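Response regulator (Pseudomonas putida, PDB 3HDV) probably serves as the receiver domain of a response regulator, accepting a phosphoryl group on an aspartate in two-component signalling. Local coordinates at residues P8-V13 against R30-V35; M56-R61 against I84-G89. One frame throughout, in Å; residues are numbered along the deposited sequence.

Contact 1 of 2, residues P8-V13 against R30-V35; sequences PLVLVV and RGIDAV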
loop_
_atom_site.group_PDB
_atom_site.type_symbol
_atom_site.label_atom_id
_atom_site.label_comp_id
_atom_site.label_asym_id
_atom_site.label_seq_id
_atom_site.Cartn_x
_atom_site.Cartn_y
_atom_site.Cartn_z
ATOM N N PRO B 8 -2.894 8.005 18.107
ATOM C CA PRO B 8 -3.654 8.153 16.851
ATOM C C PRO B 8 -3.918 6.787 16.169
ATOM O O PRO B 8 -3.059 5.913 16.196
ATOM C CB PRO B 8 -2.726 9.023 15.959
ATOM C CG PRO B 8 -1.764 9.684 16.906
ATOM C CD PRO B 8 -1.597 8.720 18.061
ATOM N N LEU B 9 -5.128 6.633 15.633
ATOM C CA LEU B 9 -5.492 5.533 14.745
ATOM C C LEU B 9 -6.221 6.058 13.468
ATOM O O LEU B 9 -7.213 6.793 13.581
ATOM C CB LEU B 9 -6.357 4.521 15.504
ATOM C CG LEU B 9 -6.879 3.275 14.788
ATOM C CD1 LEU B 9 -5.638 2.460 14.337
ATOM C CD2 LEU B 9 -7.746 2.495 15.783
ATOM N N VAL B 10 -5.733 5.655 12.272
ATOM C CA VAL B 10 -6.326 6.057 10.966
ATOM C C VAL B 10 -7.091 4.882 10.407
ATOM O O VAL B 10 -6.568 3.803 10.415
ATOM C CB VAL B 10 -5.208 6.552 9.944
ATOM C CG1 VAL B 10 -5.805 6.972 8.565
ATOM C CG2 VAL B 10 -4.460 7.778 10.541
ATOM N N LEU B 11 -8.342 5.078 9.975
ATOM C CA LEU B 11 -9.060 4.016 9.264
ATOM C C LEU B 11 -8.915 4.253 7.746
ATOM O O LEU B 11 -9.331 5.274 7.224
ATOM C CB LEU B 11 -10.538 4.084 9.575
ATOM C CG LEU B 11 -11.490 3.143 8.820
ATOM C CD1 LEU B 11 -11.239 1.675 9.196
ATOM C CD2 LEU B 11 -12.952 3.575 9.178
ATOM N N VAL B 12 -8.394 3.279 7.038
ATOM C CA VAL B 12 -8.260 3.405 5.576
ATOM C C VAL B 12 -9.354 2.578 4.905
ATOM O O VAL B 12 -9.392 1.365 5.062
ATOM C CB VAL B 12 -6.897 2.864 5.114
ATOM C CG1 VAL B 12 -6.809 2.883 3.544
ATOM C CG2 VAL B 12 -5.737 3.717 5.736
ATOM N N VAL B 13 -10.207 3.217 4.121
ATOM C CA VAL B 13 -11.317 2.503 3.511
ATOM C C VAL B 13 -11.086 2.425 1.991
ATOM O O VAL B 13 -10.992 3.450 1.330
ATOM C CB VAL B 13 -12.652 3.251 3.788
ATOM C CG1 VAL B 13 -13.875 2.545 3.162
ATOM C CG2 VAL B 13 -12.780 3.562 5.294
ATOM N N ARG B 30 5.627 5.471 8.879
ATOM C CA ARG B 30 5.804 6.853 9.370
ATOM C C ARG B 30 5.361 7.002 10.814
ATOM O O ARG B 30 5.150 8.122 11.280
ATOM C CB ARG B 30 5.041 7.851 8.484
ATOM C CG ARG B 30 5.520 7.901 7.029
ATOM C CD ARG B 30 7.001 8.227 6.964
ATOM N NE ARG B 30 7.258 9.554 7.514
ATOM C CZ ARG B 30 8.458 10.063 7.804
ATOM N NH1 ARG B 30 9.584 9.361 7.602
ATOM N NH2 ARG B 30 8.525 11.297 8.308
ATOM N N GLY B 31 5.234 5.874 11.516
ATOM C CA GLY B 31 4.821 5.827 12.914
ATOM C C GLY B 31 3.360 6.063 13.253
ATOM O O GLY B 31 3.032 6.320 14.435
ATOM N N ILE B 32 2.471 5.966 12.248
ATOM C CA ILE B 32 1.038 6.170 12.458
ATOM C C ILE B 32 0.282 4.837 12.321
ATOM O O ILE B 32 0.320 4.193 11.253
ATOM C CB ILE B 32 0.447 7.182 11.451
ATOM C CG1 ILE B 32 1.121 8.570 11.584
ATOM C CG2 ILE B 32 -1.073 7.273 11.603
ATOM C CD1 ILE B 32 1.028 9.403 10.341
ATOM N N ASP B 33 -0.399 4.441 13.394
ATOM C CA ASP B 33 -1.218 3.247 13.418
ATOM C C ASP B 33 -2.389 3.363 12.426
ATOM O O ASP B 33 -3.004 4.419 12.317
ATOM C CB ASP B 33 -1.805 3.129 14.796
ATOM C CG ASP B 33 -1.890 1.736 15.269
ATOM O OD1 ASP B 33 -1.722 0.779 14.437
ATOM O OD2 ASP B 33 -2.141 1.612 16.505
ATOM N N ALA B 34 -2.702 2.281 11.727
ATOM C CA ALA B 34 -3.784 2.340 10.736
ATOM C C ALA B 34 -4.486 1.035 10.642
ATOM O O ALA B 34 -3.875 0.023 10.804
ATOM C CB ALA B 34 -3.229 2.755 9.362
ATOM N N VAL B 35 -5.784 1.058 10.339
ATOM C CA VAL B 35 -6.521 -0.196 10.139
ATOM C C VAL B 35 -7.322 -0.028 8.874
ATOM O O VAL B 35 -7.496 1.095 8.427
ATOM C CB VAL B 35 -7.463 -0.522 11.312
ATOM C CG1 VAL B 35 -6.608 -1.017 12.528
ATOM C CG2 VAL B 35 -8.331 0.689 11.696
HETATM O O HOH W 1 -0.472 5.769 16.055
#
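Val10 and Ala34 form a parallel bridge, their CA atoms 4.5 Å apart, with Leu11 and Val35 the next pair along, and the strand axes around them run in the same sense at 31°. Three backbone hydrogen bonds sew the segments together. Val10 N gives its hydrogen to Asp33 O at 3.0 Å, tilted out of the carbonyl plane; Val35 N then reaches back to Val10 O at 2.9 Å, and Val12 N closes on Val35 O at 2.7 Å with an almost straight N-H...O of 174°. Ahead of these bonds a water takes over, donating to Pro8 O at 2.6 Å and accepting from Asp33 N.

The side chains divide between the two faces of the sheet. On one, Val10 meets Ile32 at an oblique angle, CG2 to CG2 at 3.6 Å; with CG1 of Val10 trans to its own N (chi1 180°), CG2 is left beside that N, on the side where Ile32 arrives. On the other face Val35 spreads its two methyls between two leucines: CG1 touches Leu9 CD1 at 4.0 Å, and CG2 touches Leu11 CD1 at the same 4.0 Å, the Leu11 and Val35 side chains crossing at about a right angle. Leu9 CD1 also rests against CB of Asp33, whose carboxylate is turned to a salt bridge with Arg52.

This is the opening beta-alpha-beta unit of the CheY-like receiver fold. Helix 17-29 makes the crossover and ends in a Schellman motif with Gly31 as its C-prime residue. Helix 114-124 packs on Ile32 through Leu118 and Val121, helix 40-49 lays Tyr46 over Leu11 and Val35, and strand 53-58 flanks strand 9-13.

Contact 2 of 2, residues M56-R61 against I84-G89; sequences MITDLR and IIVVSG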
loop_
_atom_site.group_PDB
_atom_site.type_symbol
_atom_site.label_atom_id
_atom_site.label_comp_id
_atom_site.label_asym_id
_atom_site.label_seq_id
_atom_site.Cartn_x
_atom_site.Cartn_y
_atom_site.Cartn_z
HETATM N N MSE B 56 -10.392 9.204 9.030
HETATM C CA MSE B 56 -10.637 8.182 8.025
HETATM C C MSE B 56 -10.179 8.694 6.649
HETATM O O MSE B 56 -10.487 9.822 6.272
HETATM C CB MSE B 56 -12.121 7.891 7.976
HETATM C CG MSE B 56 -12.488 6.717 7.128
HETATM SE SE MSE B 56 -14.447 6.560 6.988
HETATM C CE MSE B 56 -14.848 8.026 5.736
ATOM N N ILE B 57 -9.489 7.830 5.927
ATOM C CA ILE B 57 -9.139 8.048 4.525
ATOM C C ILE B 57 -10.000 7.127 3.674
ATOM O O ILE B 57 -10.023 5.932 3.912
ATOM C CB ILE B 57 -7.643 7.751 4.229
ATOM C CG1 ILE B 57 -6.775 8.711 5.068
ATOM C CG2 ILE B 57 -7.348 7.888 2.668
ATOM C CD1 ILE B 57 -5.351 8.308 5.104
ATOM N N THR B 58 -10.700 7.687 2.699
ATOM C CA THR B 58 -11.550 6.891 1.839
ATOM C C THR B 58 -11.453 7.192 0.343
ATOM O O THR B 58 -11.215 8.329 -0.066
ATOM C CB THR B 58 -13.052 6.952 2.293
ATOM O OG1 THR B 58 -13.800 5.961 1.580
ATOM C CG2 THR B 58 -13.664 8.311 1.988
ATOM N N ASP B 59 -11.608 6.144 -0.469
ATOM C CA ASP B 59 -11.888 6.301 -1.930
ATOM C C ASP B 59 -13.382 6.636 -2.069
ATOM O O ASP B 59 -14.180 6.437 -1.116
ATOM C CB ASP B 59 -11.495 5.017 -2.705
ATOM C CG ASP B 59 -11.248 5.263 -4.219
ATOM O OD1 ASP B 59 -11.700 6.285 -4.807
ATOM O OD2 ASP B 59 -10.626 4.409 -4.843
ATOM N N LEU B 60 -13.758 7.191 -3.221
ATOM C CA LEU B 60 -15.128 7.463 -3.581
ATOM C C LEU B 60 -15.685 6.296 -4.403
ATOM O O LEU B 60 -16.844 5.949 -4.300
ATOM C CB LEU B 60 -15.176 8.756 -4.398
ATOM C CG LEU B 60 -14.925 10.044 -3.580
ATOM C CD1 LEU B 60 -15.186 11.195 -4.530
ATOM C CD2 LEU B 60 -15.806 10.178 -2.286
ATOM N N ARG B 61 -14.809 5.698 -5.197
ATOM C CA ARG B 61 -15.119 4.643 -6.142
ATOM C C ARG B 61 -15.078 3.253 -5.452
ATOM O O ARG B 61 -14.041 2.599 -5.378
ATOM C CB ARG B 61 -14.049 4.777 -7.217
ATOM C CG ARG B 61 -14.508 4.792 -8.654
ATOM C CD ARG B 61 -15.432 5.908 -9.153
ATOM N NE ARG B 61 -16.693 6.115 -8.429
ATOM C CZ ARG B 61 -17.064 7.314 -8.009
ATOM N NH1 ARG B 61 -16.263 8.372 -8.238
ATOM N NH2 ARG B 61 -18.191 7.470 -7.367
ATOM N N ILE B 84 -12.208 13.504 7.801
ATOM C CA ILE B 84 -12.193 12.636 6.630
ATOM C C ILE B 84 -11.355 13.297 5.547
ATOM O O ILE B 84 -11.526 14.485 5.245
ATOM C CB ILE B 84 -13.622 12.375 6.131
ATOM C CG1 ILE B 84 -14.422 11.654 7.222
ATOM C CG2 ILE B 84 -13.664 11.546 4.814
ATOM C CD1 ILE B 84 -15.885 11.530 6.818
ATOM N N ILE B 85 -10.440 12.507 4.992
ATOM C CA ILE B 85 -9.636 12.890 3.831
ATOM C C ILE B 85 -10.077 11.909 2.690
ATOM O O ILE B 85 -10.078 10.690 2.857
ATOM C CB ILE B 85 -8.125 12.746 4.084
ATOM C CG1 ILE B 85 -7.633 13.730 5.146
ATOM C CG2 ILE B 85 -7.321 12.914 2.706
ATOM C CD1 ILE B 85 -6.248 13.418 5.639
ATOM N N VAL B 86 -10.494 12.474 1.567
ATOM C CA VAL B 86 -10.874 11.695 0.371
ATOM C C VAL B 86 -9.627 11.548 -0.503
ATOM O O VAL B 86 -8.939 12.549 -0.789
ATOM C CB VAL B 86 -12.020 12.370 -0.357
ATOM C CG1 VAL B 86 -12.252 11.750 -1.789
ATOM C CG2 VAL B 86 -13.344 12.226 0.546
ATOM N N VAL B 87 -9.317 10.307 -0.852
ATOM C CA VAL B 87 -8.327 9.996 -1.906
ATOM C C VAL B 87 -9.019 9.236 -3.034
ATOM O O VAL B 87 -9.245 8.031 -2.924
ATOM C CB VAL B 87 -7.075 9.301 -1.335
ATOM C CG1 VAL B 87 -6.024 9.070 -2.458
ATOM C CG2 VAL B 87 -6.422 10.220 -0.201
ATOM N N SER B 88 -9.312 9.931 -4.145
ATOM C CA SER B 88 -10.236 9.390 -5.142
ATOM C C SER B 88 -9.668 8.928 -6.480
ATOM O O SER B 88 -8.802 9.614 -7.086
ATOM C CB SER B 88 -11.269 10.460 -5.441
ATOM O OG SER B 88 -12.279 9.933 -6.252
ATOM N N GLY B 89 -10.195 7.791 -6.956
ATOM C CA GLY B 89 -10.100 7.433 -8.370
ATOM C C GLY B 89 -10.955 8.352 -9.239
ATOM O O GLY B 89 -11.292 9.455 -8.823
#
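Met56, a selenomethionine, runs alongside Ile84, and the bend at chi3 (75°) turns its CE methyl in to 3.8 Å from Ile84 CD1 and CG2. The strands pair in parallel, with backbone hydrogen bonds from Ile85 N to Met56 O, Thr58 N to Ile85 O and Val87 N to Thr58 O. Further along the same face, Leu60 lies across Val86 at about a right angle, CG1 of Val86 nestling against its CG at 3.6 Å and its CD2, while Val86 CG2 faces Thr58 CG2 and Ser88 OG fits against Leu60 CB and CD1. On the reverse face Ile57 and Val87 stand side by side, CG2 to CG2 at 3.8 Å.

Past the strands, Asp59 OD1 takes three N-H groups: Gly89 N on the syn side at 3.0 Å, Leu60 N on the anti side, and Arg61 N from above the carboxylate plane, which makes an Asx turn. An alanine here is likely to leave those three amides without their shared acceptor and let the two loops drift apart, besides removing the predicted phosphorylation site.

Helix 67-75 covers Met56 and Val86 with Leu70, Ile74 and Ile71, helix 114-124 backs Ile57 and Ile85, and strand 9-13 borders strand 53-58.

Contacts 1 and 2 are consecutive along the chain and belong to one parallel sheet, their centres about 14 Å apart. Strands 9-13 and 53-58 are neighbours in it, so the contacts join directly: Val13 N lies 2.7 Å from Ile57 O and Leu11 O 2.9 Å from Ile57 N, both probable hydrogen bonds. Side chains add to the seam, with Val13 CG2 packed 3.7 Å from CG of Met56. Across the sheet the strands run 33-37, 9-13, 53-58, 83-88, so that seam lies between the two contacts. The predicted phosphoacceptor, Asp59, follows strand 53-58 in contact 2, and a backbone bond to Val13 ties it to the end of contact 1's first strand.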